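Local coordinates for protein fructose-bisphosphate aldolase (Plasmodium falciparum, PDB 4TR9) that belongs to the class I aldolases, enzymes of the TIM-barrel clan, and binds the ligand 38D in a pocket formed within its barrel, at residues 195-200 and 276-281; 235-240 and 305-310; 282-287 and 335-340. All coordinates share one frame; numbering follows the deposited sequence.

Contact 1: 195-200 and 276-281; sequences EPEILA and VFLSGG
E195 reaches L278 with the far end of its side chain: OE2 lies 3.6 Å from L278 CD2, a plain van der Waals touch between a carboxylate oxygen and a methyl group. Its CG stands anti to the backbone N (chi1 -177°) and the rest of the chain is extended, which carries the carboxylate toward the barrel interior; there OE2 makes a weak hydrogen bond to the bound 38D. P196 turns the other way, onto V220 of helix 206-226. Strand 191-198 and strand 274-277 are two staves of the TIM barrel with strand 235-236 between them, so L278, just past the end of its strand, meets the glutamates across the C-terminal mouth rather than through sheet pairing. E197, two residues on from E195, aims its CB at L278. The leucine crosses its side chain at about a right angle and lays both methyls along one side of it, CD2 by CG and CD1 out by the carboxylate: CD2 is 3.8 Å from E197 CG, while CD1 sits 3.8 Å from E197 OE2. The polar end of E197 is claimed by R154, whose NE forms a salt bridge with OE1. I198 again faces outward, against V212, T213 and V216 of helix 206-226. A200 uses its backbone to bond to Y245.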
loop_
_atom_site.group_PDB
_atom_site.type_symbol
_atom_site.label_atom_id
_atom_site.label_comp_id
_atom_site.label_asym_id
_atom_site.label_seq_id
_atom_site.Cartn_x
_atom_site.Cartn_y
_atom_site.Cartn_z
ATOM N N GLU A 195 4.176 15.376 14.133
ATOM C CA GLU A 195 3.929 16.663 13.495
ATOM C C GLU A 195 4.090 16.598 11.977
ATOM O O GLU A 195 5.186 16.801 11.454
ATOM C CB GLU A 195 4.864 17.730 14.072
ATOM C CG GLU A 195 4.626 19.132 13.525
ATOM C CD GLU A 195 5.603 20.148 14.079
ATOM O OE1 GLU A 195 6.366 19.798 15.004
ATOM O OE2 GLU A 195 5.612 21.298 13.589
ATOM N N PRO A 196 2.994 16.294 11.267
ATOM C CA PRO A 196 2.963 16.377 9.805
ATOM C C PRO A 196 2.483 17.750 9.340
ATOM O O PRO A 196 1.378 17.871 8.812
ATOM C CB PRO A 196 1.964 15.286 9.422
ATOM C CG PRO A 196 0.999 15.275 10.565
ATOM C CD PRO A 196 1.776 15.663 11.805
ATOM N N GLU A 197 3.308 18.773 9.540
ATOM C CA GLU A 197 2.907 20.139 9.227
ATOM C C GLU A 197 2.757 20.379 7.731
ATOM O O GLU A 197 3.694 20.180 6.958
ATOM C CB GLU A 197 3.906 21.144 9.801
ATOM C CG GLU A 197 3.556 22.590 9.474
ATOM C CD GLU A 197 4.598 23.574 9.964
ATOM O OE1 GLU A 197 5.617 23.130 10.533
ATOM O OE2 GLU A 197 4.396 24.793 9.779
ATOM N N ILE A 198 1.564 20.810 7.334
ATOM C CA ILE A 198 1.320 21.240 5.967
ATOM C C ILE A 198 1.371 22.762 5.896
ATOM O O ILE A 198 0.566 23.446 6.528
ATOM C CB ILE A 198 -0.039 20.744 5.449
ATOM C CG1 ILE A 198 -0.087 19.215 5.456
ATOM C CG2 ILE A 198 -0.296 21.275 4.053
ATOM C CD1 ILE A 198 -1.389 18.647 4.948
ATOM N N LEU A 199 2.325 23.284 5.131
ATOM C CA LEU A 199 2.509 24.727 5.010
ATOM C C LEU A 199 1.295 25.406 4.385
ATOM O O LEU A 199 0.682 24.875 3.459
ATOM C CB LEU A 199 3.757 25.037 4.182
ATOM C CG LEU A 199 5.087 24.555 4.761
ATOM C CD1 LEU A 199 6.246 24.997 3.882
ATOM C CD2 LEU A 199 5.263 25.062 6.184
ATOM N N ALA A 200 0.952 26.584 4.897
ATOM C CA ALA A 200 -0.169 27.351 4.368
ATOM C C ALA A 200 0.289 28.275 3.243
ATOM O O ALA A 200 -0.474 29.116 2.768
ATOM C CB ALA A 200 -0.836 28.151 5.477
ATOM N N VAL A 276 -2.516 18.737 19.443
ATOM C CA VAL A 276 -1.882 20.011 19.763
ATOM C C VAL A 276 -1.543 20.805 18.500
ATOM O O VAL A 276 -0.568 20.511 17.811
ATOM C CB VAL A 276 -0.606 19.801 20.606
ATOM C CG1 VAL A 276 -0.963 19.627 22.070
ATOM C CG2 VAL A 276 0.182 18.596 20.105
ATOM N N PHE A 277 -2.354 21.815 18.203
ATOM C CA PHE A 277 -2.169 22.609 16.991
ATOM C C PHE A 277 -0.905 23.462 17.030
ATOM O O PHE A 277 -0.435 23.852 18.099
ATOM C CB PHE A 277 -3.384 23.511 16.754
ATOM C CG PHE A 277 -4.630 22.763 16.389
ATOM C CD1 PHE A 277 -4.791 22.243 15.116
ATOM C CD2 PHE A 277 -5.644 22.585 17.313
ATOM C CE1 PHE A 277 -5.937 21.554 14.773
ATOM C CE2 PHE A 277 -6.795 21.898 16.977
ATOM C CZ PHE A 277 -6.940 21.382 15.705
ATOM N N LEU A 278 -0.361 23.745 15.851
ATOM C CA LEU A 278 0.785 24.634 15.726
ATOM C C LEU A 278 0.332 25.991 15.196
ATOM O O LEU A 278 -0.547 26.067 14.338
ATOM C CB LEU A 278 1.852 24.018 14.818
ATOM C CG LEU A 278 1.452 23.582 13.405
ATOM C CD1 LEU A 278 1.699 24.689 12.388
ATOM C CD2 LEU A 278 2.189 22.310 13.008
ATOM N N SER A 279 0.932 27.057 15.715
ATOM C CA SER A 279 0.545 28.411 15.338
ATOM C C SER A 279 0.900 28.714 13.887
ATOM O O SER A 279 0.136 29.367 13.178
ATOM C CB SER A 279 1.208 29.435 16.264
ATOM O OG SER A 279 2.620 29.327 16.222
ATOM N N GLY A 280 2.057 28.230 13.447
ATOM C CA GLY A 280 2.517 28.479 12.093
ATOM C C GLY A 280 2.858 29.941 11.886
ATOM O O GLY A 280 3.537 30.550 12.711
ATOM N N GLY A 281 2.378 30.509 10.785
ATOM C CA GLY A 281 2.628 31.906 10.481
ATOM C C GLY A 281 1.540 32.831 10.995
ATOM O O GLY A 281 1.579 34.038 10.754
#

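Contact 2: 235-240 and 305-310; sequences LLKPNM and TFSYGR
K237 and S307 mark the closest approach of the two backbones, with CA atoms 7.3 Å apart. No backbone bond joins the segments, because strand 274-277 runs between them in the parallel barrel: V276 bonds to L236 on one side, and F277 to T305 on the other. Side chains therefore have to bridge the gap. K237, its CG anti to the backbone N (chi1 -173°) and every later torsion extended, runs straight out to S307. NZ gives a weak hydrogen bond to S307 OG at 3.2 Å, and the aliphatic part lies against the serine too, with K237 CE 3.7 Å from S307 CB. The same NZ makes a weak hydrogen bond to 38D and is a distant ion partner of E195, so the serine is one of several groups around the ammonium end in the ligand pocket. The second meeting is at M240 and Y308. M240 is extended beyond CG and brings CE to the edge of the tyrosine, near the ring plane, 3.2 Å from Y308 OH; the two side chains cross at about a right angle. Within 305-310, Y308 lays one face of its ring on F306, whose CB stands 3.4 Å above the ring centre. Around this pair, L291 of helix 284-295 packs on M240, F306 and Y308, N341 of helix 327-346 touches both aromatic residues, and F277 of strand 274-277 rests on M240.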
loop_
_atom_site.group_PDB
_atom_site.type_symbol
_atom_site.label_atom_id
_atom_site.label_comp_id
_atom_site.label_asym_id
_atom_site.label_seq_id
_atom_site.Cartn_x
_atom_site.Cartn_y
_atom_site.Cartn_z
ATOM N N LEU A 235 0.602 11.921 20.540
ATOM C CA LEU A 235 -0.081 13.184 20.288
ATOM C C LEU A 235 0.100 13.597 18.833
ATOM O O LEU A 235 1.066 13.201 18.182
ATOM C CB LEU A 235 0.438 14.284 21.218
ATOM C CG LEU A 235 0.074 14.177 22.702
ATOM C CD1 LEU A 235 0.704 15.317 23.488
ATOM C CD2 LEU A 235 -1.436 14.162 22.893
ATOM N N LEU A 236 -0.834 14.394 18.327
ATOM C CA LEU A 236 -0.771 14.869 16.951
ATOM C C LEU A 236 -0.574 16.378 16.910
ATOM O O LEU A 236 -1.284 17.122 17.587
ATOM C CB LEU A 236 -2.040 14.482 16.190
ATOM C CG LEU A 236 -2.127 14.899 14.719
ATOM C CD1 LEU A 236 -1.030 14.236 13.901
ATOM C CD2 LEU A 236 -3.499 14.571 14.149
ATOM N N LYS A 237 0.391 16.827 16.115
ATOM C CA LYS A 237 0.634 18.256 15.952
ATOM C C LYS A 237 0.478 18.668 14.492
ATOM O O LYS A 237 1.467 18.822 13.775
ATOM C CB LYS A 237 2.027 18.631 16.466
ATOM C CG LYS A 237 2.302 20.129 16.490
ATOM C CD LYS A 237 3.651 20.438 17.118
ATOM C CE LYS A 237 3.920 21.934 17.142
ATOM N NZ LYS A 237 5.206 22.257 17.818
ATOM N N PRO A 238 -0.772 18.837 14.041
ATOM C CA PRO A 238 -1.046 19.231 12.661
ATOM C C PRO A 238 -1.262 20.731 12.533
ATOM O O PRO A 238 -1.276 21.445 13.538
ATOM C CB PRO A 238 -2.331 18.474 12.351
ATOM C CG PRO A 238 -3.071 18.523 13.659
ATOM C CD PRO A 238 -2.020 18.531 14.762
ATOM N N ASN A 239 -1.430 21.201 11.304
ATOM C CA ASN A 239 -1.782 22.590 11.064
ATOM C C ASN A 239 -3.294 22.751 11.032
ATOM O O ASN A 239 -4.014 21.816 10.686
ATOM C CB ASN A 239 -1.176 23.081 9.751
ATOM C CG ASN A 239 -1.668 22.293 8.554
ATOM O OD1 ASN A 239 -1.761 21.065 8.600
ATOM N ND2 ASN A 239 -1.999 22.996 7.478
ATOM N N MET A 240 -3.775 23.933 11.400
ATOM C CA MET A 240 -5.195 24.230 11.287
ATOM C C MET A 240 -5.591 24.281 9.817
ATOM O O MET A 240 -4.845 24.796 8.985
ATOM C CB MET A 240 -5.534 25.553 11.976
ATOM C CG MET A 240 -5.321 25.547 13.480
ATOM S SD MET A 240 -5.744 27.132 14.226
ATOM C CE MET A 240 -5.437 26.787 15.956
ATOM N N THR A 305 -6.104 21.260 21.877
ATOM C CA THR A 305 -5.383 22.372 22.480
ATOM C C THR A 305 -4.273 22.872 21.558
ATOM O O THR A 305 -4.377 22.765 20.336
ATOM C CB THR A 305 -4.793 21.978 23.849
ATOM O OG1 THR A 305 -3.928 23.018 24.320
ATOM C CG2 THR A 305 -4.014 20.675 23.746
ATOM N N PHE A 306 -3.211 23.414 22.146
ATOM C CA PHE A 306 -2.175 24.086 21.368
ATOM C C PHE A 306 -0.759 23.629 21.706
ATOM O O PHE A 306 -0.475 23.210 22.829
ATOM C CB PHE A 306 -2.276 25.601 21.569
ATOM C CG PHE A 306 -2.110 26.039 23.001
ATOM C CD1 PHE A 306 -0.866 26.408 23.489
ATOM C CD2 PHE A 306 -3.198 26.081 23.858
ATOM C CE1 PHE A 306 -0.712 26.809 24.805
ATOM C CE2 PHE A 306 -3.049 26.480 25.175
ATOM C CZ PHE A 306 -1.805 26.846 25.648
ATOM N N SER A 307 0.123 23.713 20.715
ATOM C CA SER A 307 1.555 23.543 20.924
ATOM C C SER A 307 2.269 24.740 20.312
ATOM O O SER A 307 3.086 24.596 19.401
ATOM C CB SER A 307 2.058 22.239 20.306
ATOM O OG SER A 307 3.456 22.089 20.498
ATOM N N TYR A 308 1.942 25.924 20.817
ATOM C CA TYR A 308 2.408 27.171 20.228
ATOM C C TYR A 308 3.830 27.527 20.636
ATOM O O TYR A 308 4.304 27.139 21.705
ATOM C CB TYR A 308 1.473 28.321 20.610
ATOM C CG TYR A 308 0.081 28.217 20.032
ATOM C CD1 TYR A 308 -0.172 27.436 18.910
ATOM C CD2 TYR A 308 -0.980 28.906 20.603
ATOM C CE1 TYR A 308 -1.446 27.342 18.379
ATOM C CE2 TYR A 308 -2.254 28.819 20.079
ATOM C CZ TYR A 308 -2.482 28.036 18.969
ATOM O OH TYR A 308 -3.753 27.951 18.449
ATOM N N GLY A 309 4.501 28.275 19.769
ATOM C CA GLY A 309 5.802 28.834 20.073
ATOM C C GLY A 309 5.828 30.287 19.644
ATOM O O GLY A 309 6.201 31.167 20.415
ATOM N N ARG A 310 5.414 30.536 18.407
ATOM C CA ARG A 310 5.325 31.894 17.887
ATOM C C ARG A 310 4.209 32.671 18.576
ATOM O O ARG A 310 4.369 33.844 18.909
ATOM C CB ARG A 310 5.088 31.874 16.377
ATOM C CG ARG A 310 4.969 33.250 15.744
ATOM C CD ARG A 310 4.620 33.144 14.271
ATOM N NE ARG A 310 4.943 34.364 13.540
ATOM C CZ ARG A 310 6.087 34.563 12.892
ATOM N NH1 ARG A 310 6.301 35.704 12.252
ATOM N NH2 ARG A 310 7.018 33.617 12.884
#

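Contact 3: 282-287 and 335-340; sequences QSEEEA and LQRAEA
R337 pushes its guanidinium into the first turn of helix 284-295, where E284 and E285 meet it in different ways. The arginine is folded, not stretched: chi2 (-48°) and chi3 bend in succession and curl the group back over its own helix, so that A340 CB lies over one face. E284 CB lies over the opposite face, 3.8 Å from R337 NH1, and the guanidinium is sandwiched between aliphatic carbons. E284 continues as an extended chain whose carboxylate is almost parallel to the guanidinium. Its OE1 is 4.1 Å from R337 NE but well out of the plane, so charge alone acts between them; OE1 is hydrogen-bonded to S315. A water in plane at the guanidinium edge accepts from R337 NH1 and donates to E284 O. E285 bends at chi2 (64°) instead, bringing OE1 to the edge, 3.3 Å from R337 NH2, in a weak salt bridge with the carboxylate turned 72° from the guanidinium plane. Its OE2 bonds to Y349. At the N-cap, S283 OG accepts a weak bond from E286 N. With two carboxylates near one arginine, the cation is probably stabilised, while the N-terminal end of helix 284-295 may favour the negative charge of both glutamates.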
loop_
_atom_site.group_PDB
_atom_site.type_symbol
_atom_site.label_atom_id
_atom_site.label_comp_id
_atom_site.label_asym_id
_atom_site.label_seq_id
_atom_site.Cartn_x
_atom_site.Cartn_y
_atom_site.Cartn_z
ATOM N N GLN A 282 0.567 32.265 11.703
ATOM C CA GLN A 282 -0.541 33.047 12.244
ATOM C C GLN A 282 -0.058 34.039 13.293
ATOM O O GLN A 282 0.929 33.790 13.986
ATOM C CB GLN A 282 -1.604 32.133 12.856
ATOM C CG GLN A 282 -2.208 31.127 11.896
ATOM C CD GLN A 282 -3.219 30.223 12.572
ATOM O OE1 GLN A 282 -4.003 30.668 13.411
ATOM N NE2 GLN A 282 -3.200 28.943 12.217
ATOM N N SER A 283 -0.756 35.163 13.409
ATOM C CA SER A 283 -0.452 36.136 14.448
ATOM C C SER A 283 -0.858 35.572 15.802
ATOM O O SER A 283 -1.588 34.584 15.873
ATOM C CB SER A 283 -1.164 37.463 14.180
ATOM O OG SER A 283 -2.572 37.300 14.195
ATOM N N GLU A 284 -0.378 36.195 16.874
ATOM C CA GLU A 284 -0.680 35.733 18.225
ATOM C C GLU A 284 -2.179 35.704 18.491
ATOM O O GLU A 284 -2.703 34.730 19.030
ATOM C CB GLU A 284 0.008 36.620 19.263
ATOM C CG GLU A 284 1.512 36.441 19.347
ATOM C CD GLU A 284 2.128 37.289 20.441
ATOM O OE1 GLU A 284 1.533 38.330 20.792
ATOM O OE2 GLU A 284 3.202 36.913 20.956
ATOM N N GLU A 285 -2.864 36.774 18.103
ATOM C CA GLU A 285 -4.291 36.905 18.365
ATOM C C GLU A 285 -5.113 35.923 17.533
ATOM O O GLU A 285 -5.997 35.247 18.057
ATOM C CB GLU A 285 -4.756 38.336 18.095
ATOM C CG GLU A 285 -6.183 38.615 18.536
ATOM C CD GLU A 285 -6.364 38.493 20.037
ATOM O OE1 GLU A 285 -5.400 38.771 20.781
ATOM O OE2 GLU A 285 -7.472 38.114 20.475
ATOM N N GLU A 286 -4.818 35.848 16.239
ATOM C CA GLU A 286 -5.553 34.963 15.341
ATOM C C GLU A 286 -5.331 33.494 15.690
ATOM O O GLU A 286 -6.201 32.657 15.456
ATOM C CB GLU A 286 -5.156 35.226 13.887
ATOM C CG GLU A 286 -5.623 36.573 13.356
ATOM C CD GLU A 286 -5.222 36.804 11.912
ATOM O OE1 GLU A 286 -4.458 35.980 11.367
ATOM O OE2 GLU A 286 -5.670 37.810 11.323
ATOM N N ALA A 287 -4.167 33.187 16.254
ATOM C CA ALA A 287 -3.872 31.829 16.696
ATOM C C ALA A 287 -4.741 31.458 17.892
ATOM O O ALA A 287 -5.050 30.286 18.108
ATOM C CB ALA A 287 -2.399 31.688 17.044
ATOM N N LEU A 335 2.209 35.262 30.342
ATOM C CA LEU A 335 1.086 34.716 31.096
ATOM C C LEU A 335 -0.261 35.071 30.476
ATOM O O LEU A 335 -1.177 34.250 30.466
ATOM C CB LEU A 335 1.133 35.204 32.545
ATOM C CG LEU A 335 2.180 34.538 33.437
ATOM C CD1 LEU A 335 2.168 35.147 34.831
ATOM C CD2 LEU A 335 1.942 33.038 33.503
ATOM N N GLN A 336 -0.383 36.291 29.962
ATOM C CA GLN A 336 -1.644 36.729 29.375
ATOM C C GLN A 336 -1.889 36.039 28.035
ATOM O O GLN A 336 -3.035 35.850 27.631
ATOM C CB GLN A 336 -1.673 38.251 29.202
ATOM C CG GLN A 336 -0.748 38.789 28.125
ATOM C CD GLN A 336 -0.994 40.256 27.831
ATOM O OE1 GLN A 336 -1.856 40.887 28.441
ATOM N NE2 GLN A 336 -0.235 40.806 26.889
ATOM N N ARG A 337 -0.814 35.658 27.352
ATOM C CA ARG A 337 -0.939 34.912 26.106
ATOM C C ARG A 337 -1.250 33.451 26.402
ATOM O O ARG A 337 -2.027 32.814 25.691
ATOM C CB ARG A 337 0.334 35.022 25.263
ATOM C CG ARG A 337 0.631 36.424 24.748
ATOM C CD ARG A 337 -0.599 37.065 24.126
ATOM N NE ARG A 337 -1.203 36.226 23.096
ATOM C CZ ARG A 337 -2.354 36.500 22.492
ATOM N NH1 ARG A 337 -2.833 35.679 21.568
ATOM N NH2 ARG A 337 -3.030 37.595 22.814
ATOM N N ALA A 338 -0.637 32.927 27.459
ATOM C CA ALA A 338 -0.887 31.559 27.892
ATOM C C ALA A 338 -2.329 31.402 28.360
ATOM O O ALA A 338 -2.973 30.390 28.086
ATOM C CB ALA A 338 0.077 31.167 28.999
ATOM N N GLU A 339 -2.829 32.411 29.065
ATOM C CA GLU A 339 -4.205 32.406 29.548
ATOM C C GLU A 339 -5.182 32.562 28.389
ATOM O O GLU A 339 -6.278 32.001 28.408
ATOM C CB GLU A 339 -4.421 33.521 30.573
ATOM C CG GLU A 339 -5.799 33.518 31.218
ATOM C CD GLU A 339 -5.982 34.648 32.212
ATOM O OE1 GLU A 339 -5.194 35.617 32.169
ATOM O OE2 GLU A 339 -6.913 34.567 33.041
ATOM N N ALA A 340 -4.774 33.327 27.381
ATOM C CA ALA A 340 -5.601 33.566 26.204
ATOM C C ALA A 340 -5.873 32.268 25.454
ATOM O O ALA A 340 -7.012 31.976 25.086
ATOM C CB ALA A 340 -4.935 34.577 25.285
HETATM O O HOH W 1 -1.732 33.501 20.993
#

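Contacts 1 and 2 are buried at the heart of the barrel, their centres about 6 Å apart, and each supplies one residue to the 38D pocket. They interlock through strand 274-277, which belongs to contact 1 and lies between the two segments of contact 2; F277 O probably bonds to S307 N. Contact 3 lies on the outer helical layer, its centre about 16 Å from that of contact 1, and follows it directly in the chain. It meets contact 2 where Y308 OH approaches A287 O, so strand and helix layers are joined there. Chemistry follows place: methyl groups against acidic side chains and a weak lysine-serine bond in the interior, an ion pair between helices in the partly buried outer layer.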